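Local atomic coordinates of intron-associated endonuclease 1 (Enterobacteria phage T4, PDB entry 1MK0), a protein that forms the GIY-YIG catalytic domain of the phage T4 intron endonuclease I-TevI, an enzyme that cleaves DNA. Residues M1-N13 / H52-Y66. The protein carries 1 engineered substitution. Residues are numbered along the deposited sequence; the frame is centred on the assembly and turned at random.
Sequences MKSGIYQIKNTLN and HGNVFECSILEEIPY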
loop_
_atom_site.group_PDB
_atom_site.type_symbol
_atom_site.label_atom_id
_atom_site.label_comp_id
_atom_site.label_asym_id
_atom_site.label_seq_id
_atom_site.Cartn_x
_atom_site.Cartn_y
_atom_site.Cartn_z
ATOM N N MET A 1 6.945 -0.373 -17.544
ATOM C CA MET A 1 6.510 -0.289 -16.119
ATOM C C MET A 1 6.005 1.106 -15.775
ATOM O O MET A 1 6.410 2.093 -16.387
ATOM C CB MET A 1 7.678 -0.623 -15.183
ATOM C CG MET A 1 8.226 -2.033 -15.303
ATOM S SD MET A 1 9.536 -2.324 -14.088
ATOM C CE MET A 1 9.995 -4.005 -14.487
ATOM N N LYS A 2 5.118 1.178 -14.787
ATOM C CA LYS A 2 4.581 2.453 -14.329
ATOM C C LYS A 2 4.827 2.512 -12.827
ATOM O O LYS A 2 4.439 1.607 -12.088
ATOM C CB LYS A 2 3.090 2.568 -14.664
ATOM C CG LYS A 2 2.221 1.435 -14.170
ATOM C CD LYS A 2 0.837 1.501 -14.812
ATOM C CE LYS A 2 0.195 2.872 -14.623
ATOM N NZ LYS A 2 -1.125 2.983 -15.310
ATOM N N SER A 3 5.490 3.576 -12.387
ATOM C CA SER A 3 5.853 3.735 -10.984
ATOM C C SER A 3 5.188 4.902 -10.273
ATOM O O SER A 3 4.604 5.784 -10.897
ATOM C CB SER A 3 7.369 3.892 -10.867
ATOM O OG SER A 3 7.811 5.036 -11.582
ATOM N N GLY A 4 5.300 4.900 -8.949
ATOM C CA GLY A 4 4.722 5.977 -8.172
ATOM C C GLY A 4 4.148 5.522 -6.850
ATOM O O GLY A 4 4.537 4.487 -6.305
ATOM N N ILE A 5 3.209 6.313 -6.346
ATOM C CA ILE A 5 2.555 6.039 -5.076
ATOM C C ILE A 5 1.163 5.491 -5.352
ATOM O O ILE A 5 0.468 5.957 -6.257
ATOM C CB ILE A 5 2.422 7.329 -4.239
ATOM C CG1 ILE A 5 3.772 8.052 -4.171
ATOM C CG2 ILE A 5 1.908 6.995 -2.845
ATOM C CD1 ILE A 5 4.893 7.225 -3.576
ATOM N N TYR A 6 0.753 4.505 -4.564
ATOM C CA TYR A 6 -0.555 3.896 -4.749
ATOM C C TYR A 6 -1.258 3.674 -3.419
ATOM O O TYR A 6 -0.666 3.827 -2.353
ATOM C CB TYR A 6 -0.393 2.548 -5.456
ATOM C CG TYR A 6 0.399 1.549 -4.640
ATOM C CD1 TYR A 6 -0.209 0.813 -3.619
ATOM C CD2 TYR A 6 1.766 1.384 -4.845
ATOM C CE1 TYR A 6 0.527 -0.054 -2.822
ATOM C CE2 TYR A 6 2.513 0.522 -4.053
ATOM C CZ TYR A 6 1.887 -0.193 -3.043
ATOM O OH TYR A 6 2.626 -1.025 -2.249
ATOM N N GLN A 7 -2.533 3.313 -3.496
ATOM C CA GLN A 7 -3.301 3.002 -2.303
ATOM C C GLN A 7 -4.026 1.684 -2.551
ATOM O O GLN A 7 -4.396 1.369 -3.686
ATOM C CB GLN A 7 -4.330 4.099 -1.989
ATOM C CG GLN A 7 -5.439 4.250 -3.027
ATOM C CD GLN A 7 -6.523 5.233 -2.607
ATOM O OE1 GLN A 7 -7.431 5.539 -3.383
ATOM N NE2 GLN A 7 -6.439 5.724 -1.379
ATOM N N ILE A 8 -4.177 0.898 -1.490
ATOM C CA ILE A 8 -4.907 -0.363 -1.547
ATOM C C ILE A 8 -6.024 -0.097 -0.553
ATOM O O ILE A 8 -5.774 0.048 0.642
ATOM C CB ILE A 8 -4.049 -1.559 -1.076
ATOM C CG1 ILE A 8 -2.872 -1.755 -2.037
ATOM C CG2 ILE A 8 -4.908 -2.826 -1.021
ATOM C CD1 ILE A 8 -1.950 -2.902 -1.670
ATOM N N LYS A 9 -7.254 -0.003 -1.048
ATOM C CA LYS A 9 -8.390 0.315 -0.192
ATOM C C LYS A 9 -9.372 -0.824 0.050
ATOM O O LYS A 9 -9.805 -1.504 -0.880
ATOM C CB LYS A 9 -9.136 1.521 -0.780
ATOM C CG LYS A 9 -10.350 1.969 0.023
ATOM C CD LYS A 9 -10.887 3.314 -0.469
ATOM C CE LYS A 9 -11.334 3.256 -1.920
ATOM N NZ LYS A 9 -11.923 4.548 -2.381
ATOM N N ASN A 10 -9.712 -1.025 1.317
ATOM C CA ASN A 10 -10.661 -2.059 1.701
ATOM C C ASN A 10 -12.041 -1.509 1.331
ATOM O O ASN A 10 -12.447 -0.463 1.836
ATOM C CB ASN A 10 -10.569 -2.303 3.206
ATOM C CG ASN A 10 -11.437 -3.456 3.666
ATOM O OD1 ASN A 10 -12.584 -3.588 3.247
ATOM N ND2 ASN A 10 -10.894 -4.290 4.541
ATOM N N THR A 11 -12.752 -2.201 0.447
ATOM C CA THR A 11 -14.068 -1.736 0.011
ATOM C C THR A 11 -15.163 -1.877 1.065
ATOM O O THR A 11 -16.276 -1.378 0.877
ATOM C CB THR A 11 -14.522 -2.462 -1.276
ATOM O OG1 THR A 11 -14.645 -3.867 -1.024
ATOM C CG2 THR A 11 -13.512 -2.240 -2.390
ATOM N N LEU A 12 -14.849 -2.539 2.172
ATOM C CA LEU A 12 -15.823 -2.735 3.240
ATOM C C LEU A 12 -15.817 -1.610 4.272
ATOM O O LEU A 12 -16.852 -1.309 4.872
ATOM C CB LEU A 12 -15.568 -4.069 3.951
ATOM C CG LEU A 12 -15.554 -5.343 3.101
ATOM C CD1 LEU A 12 -15.327 -6.549 4.002
ATOM C CD2 LEU A 12 -16.870 -5.483 2.347
ATOM N N ASN A 13 -14.661 -0.982 4.478
ATOM C CA ASN A 13 -14.546 0.087 5.469
ATOM C C ASN A 13 -13.771 1.322 5.005
ATOM O O ASN A 13 -13.568 2.255 5.776
ATOM C CB ASN A 13 -13.888 -0.459 6.734
ATOM C CG ASN A 13 -12.576 -1.152 6.445
ATOM O OD1 ASN A 13 -11.796 -0.693 5.612
ATOM N ND2 ASN A 13 -12.324 -2.257 7.132
ATOM N N HIS A 52 -11.299 -11.292 5.478
ATOM C CA HIS A 52 -12.116 -11.027 4.298
ATOM C C HIS A 52 -11.567 -11.498 2.964
ATOM O O HIS A 52 -12.307 -11.569 1.985
ATOM C CB HIS A 52 -12.362 -9.520 4.180
ATOM C CG HIS A 52 -12.797 -8.873 5.456
ATOM N ND1 HIS A 52 -13.981 -9.190 6.085
ATOM C CD2 HIS A 52 -12.208 -7.920 6.218
ATOM C CE1 HIS A 52 -14.104 -8.459 7.180
ATOM N NE2 HIS A 52 -13.042 -7.680 7.283
ATOM N N GLY A 53 -10.280 -11.808 2.909
ATOM C CA GLY A 53 -9.710 -12.199 1.639
ATOM C C GLY A 53 -9.562 -10.918 0.835
ATOM O O GLY A 53 -9.553 -9.826 1.409
ATOM N N ASN A 54 -9.479 -11.027 -0.485
ATOM C CA ASN A 54 -9.294 -9.832 -1.303
ATOM C C ASN A 54 -10.540 -9.009 -1.605
ATOM O O ASN A 54 -11.159 -9.160 -2.661
ATOM C CB ASN A 54 -8.598 -10.196 -2.614
ATOM C CG ASN A 54 -8.151 -8.971 -3.398
ATOM O OD1 ASN A 54 -7.515 -9.092 -4.447
ATOM N ND2 ASN A 54 -8.481 -7.789 -2.893
ATOM N N VAL A 55 -10.892 -8.131 -0.673
ATOM C CA VAL A 55 -12.033 -7.237 -0.831
ATOM C C VAL A 55 -11.467 -5.839 -1.075
ATOM O O VAL A 55 -12.122 -4.837 -0.805
ATOM C CB VAL A 55 -12.911 -7.206 0.446
ATOM C CG1 VAL A 55 -13.608 -8.545 0.623
ATOM C CG2 VAL A 55 -12.056 -6.893 1.670
ATOM N N PHE A 56 -10.244 -5.788 -1.598
ATOM C CA PHE A 56 -9.572 -4.516 -1.840
ATOM C C PHE A 56 -9.595 -4.006 -3.273
ATOM O O PHE A 56 -9.790 -4.765 -4.223
ATOM C CB PHE A 56 -8.112 -4.605 -1.382
ATOM C CG PHE A 56 -7.951 -5.032 0.046
ATOM C CD1 PHE A 56 -7.993 -6.378 0.392
ATOM C CD2 PHE A 56 -7.799 -4.086 1.055
ATOM C CE1 PHE A 56 -7.889 -6.778 1.724
ATOM C CE2 PHE A 56 -7.694 -4.478 2.389
ATOM C CZ PHE A 56 -7.740 -5.825 2.722
ATOM N N GLU A 57 -9.382 -2.697 -3.396
ATOM C CA GLU A 57 -9.318 -2.001 -4.674
ATOM C C GLU A 57 -7.999 -1.240 -4.707
ATOM O O GLU A 57 -7.705 -0.462 -3.799
ATOM C CB GLU A 57 -10.460 -0.996 -4.814
ATOM C CG GLU A 57 -11.750 -1.559 -5.364
ATOM C CD GLU A 57 -12.765 -0.469 -5.658
ATOM O OE1 GLU A 57 -12.428 0.469 -6.415
ATOM O OE2 GLU A 57 -13.896 -0.546 -5.136
ATOM N N CYS A 58 -7.210 -1.469 -5.750
ATOM C CA CYS A 58 -5.926 -0.797 -5.896
ATOM C C CYS A 58 -6.043 0.353 -6.888
ATOM O O CYS A 58 -6.616 0.194 -7.965
ATOM C CB CYS A 58 -4.864 -1.781 -6.395
ATOM S SG CYS A 58 -4.546 -3.188 -5.303
ATOM N N SER A 59 -5.508 1.512 -6.523
ATOM C CA SER A 59 -5.540 2.667 -7.412
ATOM C C SER A 59 -4.256 3.473 -7.276
ATOM O O SER A 59 -3.577 3.413 -6.253
ATOM C CB SER A 59 -6.756 3.552 -7.114
ATOM O OG SER A 59 -6.759 4.015 -5.780
ATOM N N ILE A 60 -3.920 4.215 -8.321
ATOM C CA ILE A 60 -2.717 5.034 -8.323
ATOM C C ILE A 60 -3.013 6.388 -7.698
ATOM O O ILE A 60 -4.028 7.011 -8.007
ATOM C CB ILE A 60 -2.211 5.268 -9.763
ATOM C CG1 ILE A 60 -1.802 3.936 -10.391
ATOM C CG2 ILE A 60 -1.050 6.252 -9.759
ATOM C CD1 ILE A 60 -1.482 4.027 -11.870
ATOM N N LEU A 61 -2.136 6.833 -6.806
ATOM C CA LEU A 61 -2.305 8.138 -6.184
ATOM C C LEU A 61 -1.493 9.144 -6.989
ATOM O O LEU A 61 -1.972 10.231 -7.306
ATOM C CB LEU A 61 -1.816 8.119 -4.731
ATOM C CG LEU A 61 -2.617 7.277 -3.731
ATOM C CD1 LEU A 61 -1.962 7.366 -2.367
ATOM C CD2 LEU A 61 -4.051 7.767 -3.661
ATOM N N GLU A 62 -0.266 8.761 -7.327
ATOM C CA GLU A 62 0.640 9.616 -8.089
ATOM C C GLU A 62 1.618 8.804 -8.918
ATOM O O GLU A 62 2.356 7.990 -8.365
ATOM C CB GLU A 62 1.480 10.470 -7.143
ATOM C CG GLU A 62 0.983 11.848 -6.856
ATOM C CD GLU A 62 1.833 12.514 -5.801
ATOM O OE1 GLU A 62 3.077 12.492 -5.932
ATOM O OE2 GLU A 62 1.260 13.050 -4.839
ATOM N N GLU A 63 1.644 9.028 -10.229
ATOM C CA GLU A 63 2.613 8.333 -11.066
ATOM C C GLU A 63 3.826 9.254 -11.094
ATOM O O GLU A 63 3.748 10.373 -11.601
ATOM C CB GLU A 63 2.099 8.119 -12.496
ATOM C CG GLU A 63 3.135 7.421 -13.381
ATOM C CD GLU A 63 2.667 7.164 -14.804
ATOM O OE1 GLU A 63 3.495 6.697 -15.617
ATOM O OE2 GLU A 63 1.486 7.418 -15.114
ATOM N N ILE A 64 4.932 8.790 -10.523
ATOM C CA ILE A 64 6.166 9.562 -10.470
ATOM C C ILE A 64 7.339 8.596 -10.560
ATOM O O ILE A 64 7.179 7.401 -10.321
ATOM C CB ILE A 64 6.286 10.373 -9.148
ATOM C CG1 ILE A 64 6.215 9.436 -7.939
ATOM C CG2 ILE A 64 5.198 11.432 -9.088
ATOM C CD1 ILE A 64 6.310 10.152 -6.606
ATOM N N PRO A 65 8.532 9.100 -10.913
ATOM C CA PRO A 65 9.723 8.249 -11.027
ATOM C C PRO A 65 10.044 7.551 -9.711
ATOM O O PRO A 65 9.893 8.133 -8.634
ATOM C CB PRO A 65 10.815 9.236 -11.429
ATOM C CG PRO A 65 10.060 10.256 -12.225
ATOM C CD PRO A 65 8.822 10.466 -11.381
ATOM N N TYR A 66 10.487 6.301 -9.804
ATOM C CA TYR A 66 10.827 5.533 -8.615
ATOM C C TYR A 66 12.254 5.869 -8.183
ATOM O O TYR A 66 13.197 5.105 -8.415
ATOM C CB TYR A 66 10.670 4.037 -8.901
ATOM C CG TYR A 66 10.717 3.156 -7.671
ATOM C CD1 TYR A 66 11.852 2.405 -7.374
ATOM C CD2 TYR A 66 9.624 3.063 -6.812
ATOM C CE1 TYR A 66 11.899 1.579 -6.257
ATOM C CE2 TYR A 66 9.659 2.240 -5.686
ATOM C CZ TYR A 66 10.803 1.501 -5.417
ATOM O OH TYR A 66 10.856 0.676 -4.314
HETATM O O HOH W 1 10.935 4.834 -12.509
HETATM O O HOH W 2 5.985 5.515 -14.709
#
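Gln7 and Ser59 pair by both backbone N-H groups in the middle of an antiparallel ladder that joins strand 4-10, the central strand of the GIY-YIG sheet, to the edge strand 56-63. The Gln7 side chain runs outward past Ser59 and Leu61, its CB beside Leu61 CG. A chi1 of 65° sets CG between the backbone N and carbonyl carbon. This brings Gln7 CG 3.1 Å from Ser59 OG. From there the chain is extended, CD passing Leu61 CD2 at 3.7 Å. Gln7 OE1 ends 2.9 Å from Ser59 OG, while NE2 lies against Leu61 CD2. Toward Gly4 the ladder carries a classic beta bulge: Ile5 O accepts from both Leu61 N and Glu62 N, the two donors approaching from the same face of its carbonyl plane. Here Ile5 CG2 meets Leu61 CD1, and Trp78 of helix 68-81 touches both residues. At the far end Val55 O is likewise gripped twice, by Thr11 N and Thr11 OG1. Leu12 CD1 makes a CH-pi contact over a face of the His52 ring, 3.7 Å from its centroid. With main-chain bonds running from Thr11-Val55 to Ile5-Glu62, the backbone probably fixes the register, the bulge taking up the extra residue.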